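Local coordinates for protein transcriptional regulator, MarR/EmrR family (Clostridium acetobutylicum, PDB 3JW4) that probably binds DNA as a dimeric transcription factor of the MarR family, regulating gene expression, at residues A32-L37 with N116-V121. Numbering follows the deposited sequence.
Sequences ARLAEL and NIFLEV
R33 and I117 run alongside one another, each pointing toward the other's helix, where helix 14-35 lies against helix 105-126, their CA atoms 7.3 Å apart. The R33 chain runs out over I117, CB packing on CG2 at 4.0 Å, while CG1 of I117 sits under one face of the guanidinium. Beyond it the same group forms a salt bridge at the solvent-exposed side of the contact: R33 NH2 bonds to E120 OE1 at 2.8 Å, and R33 NH1 adds a weak bond to that oxygen. The guanidinium and carboxylate planes stand 71° apart. NH2 meets OE1 from above the carboxylate plane, and both amino groups share this one oxygen. I117 CG1 lies anti to its carbonyl carbon (chi1 -67°), and the extended chain carries CD1 up against helix 14-35, 3.7 Å from both R33 O and L34 CD2. The other branch of L34 turns to the F118 ring, CD1 meeting CE1 obliquely at 4.2 Å. F118 also has a cation-pi contact with R45 and packs on T13 of the second subunit. A buried apolar patch of L34, I117 and F118, edged by a surface ion pair, thus joins the N-terminal helix to the long helix following the wing of the MarR-type winged helix-turn-helix fold, beside the dimer interface.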
# COMPACT_ATOMS: atom_id res chain seq x y z
N ALA B 32 -11.98 8.01 -0.11
CA ALA B 32 -12.81 9.21 -0.20
C ALA B 32 -14.30 8.90 -0.06
O ALA B 32 -15.01 9.60 0.67
CB ALA B 32 -12.53 9.99 -1.50
N ARG B 33 -14.77 7.85 -0.72
CA ARG B 33 -16.18 7.43 -0.64
C ARG B 33 -16.59 6.87 0.75
O ARG B 33 -17.76 6.89 1.16
CB ARG B 33 -16.48 6.42 -1.74
CG ARG B 33 -17.62 6.87 -2.66
CD ARG B 33 -17.81 5.94 -3.86
NE ARG B 33 -19.14 5.34 -3.88
CZ ARG B 33 -19.56 4.47 -4.79
NH1 ARG B 33 -20.79 3.98 -4.70
NH2 ARG B 33 -18.77 4.08 -5.79
N LEU B 34 -15.60 6.37 1.47
CA LEU B 34 -15.81 5.85 2.80
C LEU B 34 -15.74 6.97 3.84
O LEU B 34 -16.53 6.98 4.80
CB LEU B 34 -14.76 4.80 3.12
CG LEU B 34 -14.84 3.53 2.28
CD1 LEU B 34 -13.50 2.78 2.40
CD2 LEU B 34 -16.03 2.69 2.70
N ALA B 35 -14.77 7.86 3.65
CA ALA B 35 -14.47 8.98 4.57
C ALA B 35 -15.69 9.86 4.78
O ALA B 35 -15.90 10.40 5.87
CB ALA B 35 -13.29 9.83 4.05
N GLU B 36 -16.49 10.01 3.72
CA GLU B 36 -17.74 10.76 3.82
C GLU B 36 -18.67 10.12 4.86
O GLU B 36 -19.43 10.82 5.53
CB GLU B 36 -18.43 10.91 2.44
CG GLU B 36 -18.38 12.32 1.87
CD GLU B 36 -17.01 12.75 1.36
OE1 GLU B 36 -16.48 12.07 0.44
OE2 GLU B 36 -16.49 13.77 1.84
N LEU B 37 -18.57 8.81 5.02
CA LEU B 37 -19.39 8.08 6.00
C LEU B 37 -18.69 7.87 7.34
O LEU B 37 -19.09 7.00 8.10
CB LEU B 37 -19.78 6.71 5.44
CG LEU B 37 -20.27 6.69 4.00
CD1 LEU B 37 -20.60 5.22 3.63
CD2 LEU B 37 -21.45 7.63 3.84
N ASN B 116 -20.55 -2.65 -1.46
CA ASN B 116 -20.92 -1.99 -2.72
C ASN B 116 -19.87 -0.98 -3.18
O ASN B 116 -19.61 -0.89 -4.37
CB ASN B 116 -22.29 -1.33 -2.63
CG ASN B 116 -23.39 -2.34 -2.35
OD1 ASN B 116 -23.31 -3.48 -2.77
ND2 ASN B 116 -24.38 -1.93 -1.58
N ILE B 117 -19.27 -0.25 -2.25
CA ILE B 117 -18.23 0.69 -2.62
C ILE B 117 -17.05 -0.07 -3.23
O ILE B 117 -16.59 0.27 -4.32
CB ILE B 117 -17.82 1.55 -1.42
CG1 ILE B 117 -18.99 2.48 -1.02
CG2 ILE B 117 -16.61 2.39 -1.77
CD1 ILE B 117 -18.66 3.40 0.14
N PHE B 118 -16.63 -1.14 -2.57
CA PHE B 118 -15.51 -1.96 -3.07
C PHE B 118 -15.82 -2.59 -4.42
O PHE B 118 -14.93 -2.72 -5.27
CB PHE B 118 -15.11 -3.05 -2.07
CG PHE B 118 -14.62 -2.53 -0.71
CD1 PHE B 118 -13.80 -1.43 -0.62
CD2 PHE B 118 -14.95 -3.22 0.46
CE1 PHE B 118 -13.32 -0.99 0.63
CE2 PHE B 118 -14.49 -2.78 1.72
CZ PHE B 118 -13.67 -1.67 1.80
N LEU B 119 -17.07 -2.97 -4.63
CA LEU B 119 -17.47 -3.57 -5.89
C LEU B 119 -17.48 -2.55 -7.07
O LEU B 119 -17.11 -2.91 -8.20
CB LEU B 119 -18.83 -4.21 -5.76
CG LEU B 119 -19.10 -5.31 -6.78
CD1 LEU B 119 -18.37 -6.62 -6.36
CD2 LEU B 119 -20.60 -5.52 -6.96
N GLU B 120 -17.87 -1.29 -6.80
CA GLU B 120 -17.82 -0.27 -7.85
C GLU B 120 -16.36 0.05 -8.20
O GLU B 120 -16.04 0.27 -9.36
CB GLU B 120 -18.57 1.01 -7.48
CG GLU B 120 -20.05 0.78 -7.01
CD GLU B 120 -21.01 1.93 -7.38
OE1 GLU B 120 -20.53 3.06 -7.65
OE2 GLU B 120 -22.25 1.68 -7.39
N VAL B 121 -15.49 0.08 -7.20
CA VAL B 121 -14.07 0.30 -7.44
C VAL B 121 -13.49 -0.85 -8.26
O VAL B 121 -12.75 -0.62 -9.22
CB VAL B 121 -13.28 0.51 -6.13
CG1 VAL B 121 -11.76 0.53 -6.40
CG2 VAL B 121 -13.71 1.82 -5.45